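Local coordinates for putative peptide ABC-transport system periplasmic peptide-binding protein (Campylobacter jejuni, PDB 4OEU) that binds nickel together with a free histidine and probably serves as the periplasmic solute-binding component of an ABC transporter, at residues L7-E12 / V483-N488; N13-I18 / D25-I30. One frame throughout, in Å; residues are numbered along the deposited sequence.

Interaction 1. Residues L7-E12 / V483-N488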
ATOM      1  N   LEU A   7     -16.971  11.287 -15.310  1.00 65.26           N
ATOM      2  CA  LEU A   7     -16.736  11.057 -13.895  1.00 63.74           C
ATOM      3  C   LEU A   7     -15.408  11.675 -13.493  1.00 60.61           C
ATOM      4  O   LEU A   7     -14.398  11.477 -14.166  1.00 59.60           O
ATOM      5  CB  LEU A   7     -16.747   9.560 -13.571  1.00 64.00           C
ATOM      6  CG  LEU A   7     -17.099   9.242 -12.116  1.00 64.99           C
ATOM      7  CD1 LEU A   7     -18.396   9.922 -11.742  1.00 68.50           C
ATOM      8  CD2 LEU A   7     -17.194   7.743 -11.880  1.00 64.91           C
ATOM      9  N   ILE A   8     -15.417  12.439 -12.404  1.00 59.86           N
ATOM     10  CA  ILE A   8     -14.202  13.081 -11.906  1.00 56.49           C
ATOM     11  C   ILE A   8     -13.937  12.697 -10.452  1.00 54.51           C
ATOM     12  O   ILE A   8     -14.699  13.048  -9.548  1.00 54.68           O
ATOM     13  CB  ILE A   8     -14.279  14.617 -12.028  1.00 56.40           C
ATOM     14  CG1 ILE A   8     -14.616  15.016 -13.468  1.00 57.51           C
ATOM     15  CG2 ILE A   8     -12.964  15.258 -11.605  1.00 54.63           C
ATOM     16  CD1 ILE A   8     -14.646  16.506 -13.700  1.00 58.30           C
ATOM     17  N   ILE A   9     -12.843  11.972 -10.241  1.00 52.36           N
ATOM     18  CA  ILE A   9     -12.468  11.494  -8.920  1.00 50.52           C
ATOM     19  C   ILE A   9     -11.107  12.050  -8.509  1.00 50.21           C
ATOM     20  O   ILE A   9     -10.185  12.134  -9.321  1.00 50.97           O
ATOM     21  CB  ILE A   9     -12.433   9.950  -8.883  1.00 49.03           C
ATOM     22  CG1 ILE A   9     -13.772   9.385  -9.379  1.00 50.75           C
ATOM     23  CG2 ILE A   9     -12.118   9.446  -7.481  1.00 46.78           C
ATOM     24  CD1 ILE A   9     -13.724   7.915  -9.776  1.00 50.89           C
ATOM     25  N   ALA A  10     -10.979  12.432  -7.245  1.00 48.71           N
ATOM     26  CA  ALA A  10      -9.706  12.908  -6.747  1.00 48.09           C
ATOM     27  C   ALA A  10      -8.964  11.801  -6.004  1.00 46.44           C
ATOM     28  O   ALA A  10      -9.561  11.047  -5.232  1.00 44.83           O
ATOM     29  CB  ALA A  10      -9.909  14.125  -5.843  1.00 48.52           C
ATOM     30  N   VAL A  11      -7.665  11.687  -6.264  1.00 47.96           N
ATOM     31  CA  VAL A  11      -6.814  10.773  -5.504  1.00 50.64           C
ATOM     32  C   VAL A  11      -5.597  11.552  -5.010  1.00 52.83           C
ATOM     33  O   VAL A  11      -5.150  12.493  -5.673  1.00 52.51           O
ATOM     34  CB  VAL A  11      -6.362   9.545  -6.341  1.00 44.84           C
ATOM     35  CG1 VAL A  11      -7.561   8.801  -6.912  1.00 43.91           C
ATOM     36  CG2 VAL A  11      -5.405   9.965  -7.447  1.00 45.65           C
ATOM     37  N   GLU A  12      -5.062  11.165  -3.853  1.00 55.50           N
ATOM     38  CA  GLU A  12      -3.955  11.909  -3.258  1.00 58.55           C
ATOM     39  C   GLU A  12      -2.603  11.560  -3.878  1.00 59.10           C
ATOM     40  O   GLU A  12      -1.718  12.412  -3.953  1.00 61.11           O
ATOM     41  CB  GLU A  12      -3.898  11.685  -1.739  1.00 60.89           C
ATOM     42  CG  GLU A  12      -3.578  10.255  -1.308  1.00 62.77           C
ATOM     43  CD  GLU A  12      -3.295  10.132   0.187  1.00 65.09           C
ATOM     44  OE1 GLU A  12      -2.677  11.057   0.759  1.00 65.59           O
ATOM     45  OE2 GLU A  12      -3.688   9.106   0.787  1.00 65.96           O
ATOM     46  N   VAL A 483      -6.310   3.009  -1.360  1.00 36.83           N
ATOM     47  CA  VAL A 483      -6.216   2.438  -2.699  1.00 37.35           C
ATOM     48  C   VAL A 483      -7.142   1.233  -2.825  1.00 38.95           C
ATOM     49  O   VAL A 483      -7.154   0.344  -1.963  1.00 37.03           O
ATOM     50  CB  VAL A 483      -4.771   2.012  -3.039  1.00 37.02           C
ATOM     51  CG1 VAL A 483      -4.742   1.147  -4.293  1.00 37.79           C
ATOM     52  CG2 VAL A 483      -3.881   3.240  -3.214  1.00 36.56           C
ATOM     53  N   GLY A 484      -7.945   1.234  -3.886  1.00 40.08           N
ATOM     54  CA  GLY A 484      -8.906   0.179  -4.117  1.00 39.49           C
ATOM     55  C   GLY A 484     -10.339   0.658  -4.029  1.00 42.32           C
ATOM     56  O   GLY A 484     -11.266  -0.097  -4.325  1.00 44.21           O
ATOM     57  N   PHE A 485     -10.544   1.918  -3.650  1.00 42.18           N
ATOM     58  CA  PHE A 485     -11.917   2.396  -3.513  1.00 42.48           C
ATOM     59  C   PHE A 485     -12.548   2.628  -4.884  1.00 41.93           C
ATOM     60  O   PHE A 485     -13.766   2.745  -5.000  1.00 43.99           O
ATOM     61  CB  PHE A 485     -11.978   3.657  -2.640  1.00 43.52           C
ATOM     62  CG  PHE A 485     -11.579   4.927  -3.340  1.00 43.80           C
ATOM     63  CD1 PHE A 485     -12.541   5.747  -3.905  1.00 46.37           C
ATOM     64  CD2 PHE A 485     -10.250   5.323  -3.390  1.00 41.77           C
ATOM     65  CE1 PHE A 485     -12.184   6.930  -4.531  1.00 48.19           C
ATOM     66  CE2 PHE A 485      -9.885   6.500  -4.012  1.00 43.22           C
ATOM     67  CZ  PHE A 485     -10.851   7.309  -4.585  1.00 46.27           C
ATOM     68  N   THR A 486     -11.719   2.649  -5.922  1.00 40.16           N
ATOM     69  CA  THR A 486     -12.205   2.773  -7.292  1.00 42.51           C
ATOM     70  C   THR A 486     -12.176   1.431  -8.035  1.00 45.86           C
ATOM     71  O   THR A 486     -12.159   1.403  -9.268  1.00 48.44           O
ATOM     72  CB  THR A 486     -11.370   3.789  -8.099  1.00 41.52           C
ATOM     73  OG1 THR A 486     -10.019   3.314  -8.202  1.00 39.97           O
ATOM     74  CG2 THR A 486     -11.372   5.157  -7.421  1.00 40.23           C
ATOM     75  N   TRP A 487     -12.182   0.327  -7.291  1.00 45.26           N
ATOM     76  CA  TRP A 487     -11.992  -0.999  -7.882  1.00 44.30           C
ATOM     77  C   TRP A 487     -13.084  -1.380  -8.884  1.00 46.95           C
ATOM     78  O   TRP A 487     -12.820  -2.124  -9.831  1.00 47.75           O
ATOM     79  CB  TRP A 487     -11.897  -2.060  -6.781  1.00 42.71           C
ATOM     80  CG  TRP A 487     -13.193  -2.352  -6.080  1.00 44.75           C
ATOM     81  CD1 TRP A 487     -13.734  -1.658  -5.034  1.00 45.72           C
ATOM     82  CD2 TRP A 487     -14.093  -3.439  -6.347  1.00 46.19           C
ATOM     83  NE1 TRP A 487     -14.924  -2.233  -4.649  1.00 48.16           N
ATOM     84  CE2 TRP A 487     -15.165  -3.327  -5.439  1.00 48.32           C
ATOM     85  CE3 TRP A 487     -14.099  -4.486  -7.272  1.00 45.93           C
ATOM     86  CZ2 TRP A 487     -16.230  -4.225  -5.427  1.00 50.38           C
ATOM     87  CZ3 TRP A 487     -15.155  -5.376  -7.259  1.00 48.79           C
ATOM     88  CH2 TRP A 487     -16.208  -5.239  -6.345  1.00 50.87           C
ATOM     89  N   ASN A 488     -14.304  -0.888  -8.684  1.00 49.39           N
ATOM     90  CA  ASN A 488     -15.392  -1.227  -9.603  1.00 53.36           C
ATOM     91  C   ASN A 488     -15.954  -0.002 -10.331  1.00 56.03           C
ATOM     92  O   ASN A 488     -17.130   0.035 -10.694  1.00 58.73           O
ATOM     93  CB  ASN A 488     -16.511  -1.964  -8.855  1.00 55.35           C
ATOM     94  CG  ASN A 488     -17.405  -1.034  -8.054  1.00 57.65           C
ATOM     95  OD1 ASN A 488     -16.932  -0.177  -7.305  1.00 57.04           O
ATOM     96  ND2 ASN A 488     -18.713  -1.200  -8.217  1.00 60.36           N
TER
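I9, A10 and V11, at the end of strand 6-11, meet the F485 ring at its CZ corner, a small case of how residues near the end of a chain can pack on a strand from its start. I9 makes the main contact. Its CG2 lies at the edge of the F485 ring, near the ring plane, 3.8 Å from F485 CZ and nearly as close to F485 CE1. This methyl branch is anti to the backbone N (the CG1 branch sits beside that N, chi1 -54°), and the two side chains slide past each other in opposite directions. The other branch ends in CD1, 4.3 Å from T486 CG2. A10 points its methyl away from 483-488, where it touches A215, and offers its backbone instead: A10 O comes in at the ring edge, 4.0 Å from F485 CZ. Beyond it V11 CG1 reaches the same ring carbon obliquely at 4.3 Å, so all three residues converge on one corner of the aromatic ring.

Within 483-488, T486 CG2 lies over one face of this ring, 3.5 Å above its plane and offset toward the rim. The backbone here folds as a type I beta turn from G484 to W487, closed by W487 N to G484 O at 3.1 Å, which places F485 and T486 at its two central positions. No hydrogen bond crosses between the segments; the backbones of L7 and I9 bond to strand 191-196, that of I8 to D213, and F485 also rests on L216. The arrangement is apolar packing of a C-terminal beta turn against an outermost strand of the four-stranded mixed sheet in a family 5 solute-binding protein.

Interaction 2. Residues N13-I18 / D25-I30; sequences NEIARI and DHDAVI. With NI (nickel (II) ion), chain C; HIS (histidine), chain D.
N13 and H26 lie side by side next to a nickel ion, which H26 NE2 binds at 2.0 Å. The site is the metal–histidine pocket of this solute-binding protein: the free histidine chelates nickel through N, O and ND1, and H480 and H481 complete the coordination. H26 presents its ring with CG beside the backbone N (chi1 -86°), and its other nitrogen, ND1, is hydrogen-bonded to E24 O. N13 CB fits tightly on the backbone, 3.0 Å from H26 O, while N13 ND2 stands at the ring edge, 3.9 Å from H26 CD2, with amide and ring planes 80° apart; the same nitrogen is 3.7 Å from CE1 of the free histidine.

Away from the metal the two loop segments join through hydrocarbon. I15 CG2 meets V29 CG2 at 3.9 Å, I18 CG2 meets the same methyl at 4.1 Å, the I18 and V29 side chains crossing at about a right angle, and I15 CD1 reaches I30 CD1. A single water bridges the backbones, donating to N13 O and accepting from A28 N. D27 caps the turn leading into helix 30-33: I30 N donates to D27 OD2 at 2.9 Å, an almost straight bond of 165°.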
ATOM      1  N   ASN A  13      -2.437  10.323  -4.335  1.00 58.23           N
ATOM      2  CA  ASN A  13      -1.133   9.889  -4.829  1.00 57.90           C
ATOM      3  C   ASN A  13      -1.101   9.759  -6.345  1.00 59.47           C
ATOM      4  O   ASN A  13      -2.036   9.247  -6.961  1.00 59.97           O
ATOM      5  CB  ASN A  13      -0.720   8.559  -4.194  1.00 56.24           C
ATOM      6  CG  ASN A  13      -0.154   8.727  -2.800  1.00 55.72           C
ATOM      7  OD1 ASN A  13      -0.881   8.639  -1.810  1.00 56.92           O
ATOM      8  ND2 ASN A  13       1.148   8.985  -2.716  1.00 53.69           N
ATOM      9  N   GLU A  14       0.010  10.193  -6.928  1.00 60.50           N
ATOM     10  CA  GLU A  14       0.204  10.172  -8.372  1.00 62.13           C
ATOM     11  C   GLU A  14       1.417   9.305  -8.687  1.00 60.02           C
ATOM     12  O   GLU A  14       2.308   9.162  -7.850  1.00 60.74           O
ATOM     13  CB  GLU A  14       0.394  11.601  -8.892  1.00 65.25           C
ATOM     14  CG  GLU A  14       0.318  11.779 -10.397  1.00 68.58           C
ATOM     15  CD  GLU A  14       0.513  13.232 -10.808  1.00 71.61           C
ATOM     16  OE1 GLU A  14       0.698  14.086  -9.910  1.00 72.64           O
ATOM     17  OE2 GLU A  14       0.473  13.523 -12.023  1.00 72.93           O
ATOM     18  N   ILE A  15       1.465   8.722  -9.881  1.00 56.96           N
ATOM     19  CA  ILE A  15       2.610   7.894 -10.243  1.00 52.91           C
ATOM     20  C   ILE A  15       3.246   8.441 -11.517  1.00 51.73           C
ATOM     21  O   ILE A  15       2.563   9.020 -12.363  1.00 54.92           O
ATOM     22  CB  ILE A  15       2.195   6.399 -10.417  1.00 42.01           C
ATOM     23  CG1 ILE A  15       3.417   5.488 -10.578  1.00 40.83           C
ATOM     24  CG2 ILE A  15       1.232   6.218 -11.586  1.00 43.27           C
ATOM     25  CD1 ILE A  15       3.093   3.999 -10.436  1.00 39.87           C
ATOM     26  N   ALA A  16       4.556   8.256 -11.651  1.00 47.14           N
ATOM     27  CA  ALA A  16       5.285   8.769 -12.807  1.00 45.35           C
ATOM     28  C   ALA A  16       5.096   7.877 -14.031  1.00 43.36           C
ATOM     29  O   ALA A  16       5.073   8.364 -15.164  1.00 42.34           O
ATOM     30  CB  ALA A  16       6.761   8.918 -12.480  1.00 44.70           C
ATOM     31  N   ARG A  17       4.982   6.573 -13.798  1.00 40.05           N
ATOM     32  CA  ARG A  17       4.882   5.605 -14.889  1.00 38.94           C
ATOM     33  C   ARG A  17       3.635   4.715 -14.764  1.00 38.30           C
ATOM     34  O   ARG A  17       3.533   3.882 -13.851  1.00 37.24           O
ATOM     35  CB  ARG A  17       6.155   4.748 -14.931  1.00 37.99           C
ATOM     36  CG  ARG A  17       7.436   5.555 -15.160  1.00 38.35           C
ATOM     37  CD  ARG A  17       8.678   4.691 -15.068  1.00 37.31           C
ATOM     38  NE  ARG A  17       8.934   4.255 -13.699  1.00 35.39           N
ATOM     39  CZ  ARG A  17      10.026   3.605 -13.308  1.00 36.23           C
ATOM     40  NH1 ARG A  17      10.968   3.311 -14.194  1.00 30.74           N
ATOM     41  NH2 ARG A  17      10.175   3.249 -12.031  1.00 28.98           N
ATOM     42  N   ILE A  18       2.700   4.881 -15.698  1.00 37.87           N
ATOM     43  CA  ILE A  18       1.447   4.130 -15.681  1.00 37.46           C
ATOM     44  C   ILE A  18       1.679   2.750 -16.296  1.00 37.25           C
ATOM     45  O   ILE A  18       1.395   2.499 -17.475  1.00 37.35           O
ATOM     46  CB  ILE A  18       0.339   4.889 -16.431  1.00 39.44           C
ATOM     47  CG1 ILE A  18       0.259   6.326 -15.903  1.00 37.75           C
ATOM     48  CG2 ILE A  18      -1.015   4.191 -16.276  1.00 39.58           C
ATOM     49  CD1 ILE A  18      -0.751   7.185 -16.625  1.00 38.78           C
ATOM     50  N   ASP A  25       1.377   0.068  -5.219  1.00 32.37           N
ATOM     51  CA  ASP A  25       0.134   0.141  -4.456  1.00 33.52           C
ATOM     52  C   ASP A  25      -0.170   1.555  -3.951  1.00 33.59           C
ATOM     53  O   ASP A  25      -0.768   1.728  -2.889  1.00 34.02           O
ATOM     54  CB  ASP A  25       0.170  -0.829  -3.275  1.00 33.56           C
ATOM     55  CG  ASP A  25       0.192  -2.282  -3.713  1.00 35.50           C
ATOM     56  OD1 ASP A  25      -0.326  -2.585  -4.809  1.00 34.96           O
ATOM     57  OD2 ASP A  25       0.709  -3.124  -2.949  1.00 37.51           O
ATOM     58  N   HIS A  26       0.249   2.562  -4.709  1.00 33.17           N
ATOM     59  CA  HIS A  26       0.020   3.948  -4.320  1.00 35.00           C
ATOM     60  C   HIS A  26      -0.703   4.723  -5.411  1.00 37.60           C
ATOM     61  O   HIS A  26      -0.500   5.922  -5.544  1.00 39.84           O
ATOM     62  CB  HIS A  26       1.341   4.649  -4.000  1.00 33.01           C
ATOM     63  CG  HIS A  26       1.810   4.459  -2.589  1.00 32.03           C
ATOM     64  ND1 HIS A  26       2.380   3.286  -2.143  1.00 31.01           N
ATOM     65  CD2 HIS A  26       1.808   5.304  -1.530  1.00 30.59           C
ATOM     66  CE1 HIS A  26       2.704   3.415  -0.867  1.00 30.50           C
ATOM     67  NE2 HIS A  26       2.364   4.629  -0.471  1.00 30.20           N
ATOM     68  N   ASP A  27      -1.501   4.044  -6.224  1.00 35.83           N
ATOM     69  CA  ASP A  27      -2.153   4.726  -7.340  1.00 37.93           C
ATOM     70  C   ASP A  27      -3.500   4.108  -7.691  1.00 37.52           C
ATOM     71  O   ASP A  27      -3.828   3.013  -7.241  1.00 35.46           O
ATOM     72  CB  ASP A  27      -1.253   4.703  -8.569  1.00 38.09           C
ATOM     73  CG  ASP A  27      -1.240   3.346  -9.233  1.00 38.45           C
ATOM     74  OD1 ASP A  27      -0.330   2.552  -8.919  1.00 37.30           O
ATOM     75  OD2 ASP A  27      -2.165   3.062 -10.029  1.00 39.41           O
ATOM     76  N   ALA A  28      -4.251   4.807  -8.532  1.00 38.68           N
ATOM     77  CA  ALA A  28      -5.578   4.364  -8.918  1.00 40.61           C
ATOM     78  C   ALA A  28      -5.677   4.157 -10.426  1.00 42.24           C
ATOM     79  O   ALA A  28      -6.666   3.622 -10.909  1.00 45.28           O
ATOM     80  CB  ALA A  28      -6.627   5.369  -8.454  1.00 41.20           C
ATOM     81  N   VAL A  29      -4.660   4.599 -11.165  1.00 40.89           N
ATOM     82  CA  VAL A  29      -4.715   4.596 -12.627  1.00 41.25           C
ATOM     83  C   VAL A  29      -4.288   3.280 -13.287  1.00 41.41           C
ATOM     84  O   VAL A  29      -4.713   2.987 -14.410  1.00 42.17           O
ATOM     85  CB  VAL A  29      -3.851   5.739 -13.211  1.00 41.98           C
ATOM     86  CG1 VAL A  29      -4.449   7.093 -12.834  1.00 43.38           C
ATOM     87  CG2 VAL A  29      -2.409   5.642 -12.712  1.00 38.94           C
ATOM     88  N   ILE A  30      -3.458   2.488 -12.609  1.00 41.50           N
ATOM     89  CA  ILE A  30      -2.966   1.242 -13.205  1.00 40.95           C
ATOM     90  C   ILE A  30      -4.080   0.203 -13.323  1.00 42.48           C
ATOM     91  O   ILE A  30      -4.180  -0.497 -14.340  1.00 43.67           O
ATOM     92  CB  ILE A  30      -1.786   0.646 -12.405  1.00 39.49           C
ATOM     93  CG1 ILE A  30      -0.575   1.583 -12.452  1.00 39.66           C
ATOM     94  CG2 ILE A  30      -1.392  -0.725 -12.964  1.00 38.29           C
ATOM     95  CD1 ILE A  30       0.719   0.966 -11.907  1.00 38.11           C
TER
HETATM   96 NI    NI C 501       2.266   5.399   1.410  1.00 28.93          NI
HETATM   97  N   HIS D 502       3.714   4.272   2.026  1.00 25.80           N
HETATM   98  CA  HIS D 502       4.521   5.052   2.961  1.00 26.81           C
HETATM   99  C   HIS D 502       3.636   5.940   3.821  1.00 27.92           C
HETATM  100  O   HIS D 502       2.469   6.126   3.497  1.00 27.85           O
HETATM  101  CB  HIS D 502       5.526   5.922   2.204  1.00 27.31           C
HETATM  102  CG  HIS D 502       4.895   7.000   1.383  1.00 28.42           C
HETATM  103  ND1 HIS D 502       3.660   6.848   0.769  1.00 29.90           N
HETATM  104  CD2 HIS D 502       5.308   8.249   1.061  1.00 29.98           C
HETATM  105  CE1 HIS D 502       3.358   7.947   0.111  1.00 31.31           C
HETATM  106  NE2 HIS D 502       4.340   8.820   0.275  1.00 31.86           N
HETATM  107  OXT HIS D 502       4.069   6.528   4.818  1.00 28.15           O
HETATM  108  O   HOH W   1      -3.596   7.869  -9.103  1.00 34.11           O

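In the fold
Both segments of interaction 2 fall, in sequence, between the two of interaction 1, 13-18 continuing directly from 7-12, and the centres lie 11 Å apart. Interaction 1 is largely buried and without a hydrogen bond across it, almost all hydrocarbon and ring apart from one carbonyl, tying the terminal region to a sheet edge. Interaction 2 is only partly buried and mixed: hydrocarbon at the end next to helix 30-33, metal coordination and a bridging water elsewhere. They touch directly, V483 CG1 packing 3.6 Å from D27 O and V11 CG1 3.9 Å from A28 CB. The C-terminal region serves both, because the loop that carries F485 also supplies H480 and H481 to the nickel, while E12 is hydrogen-bonded to H481.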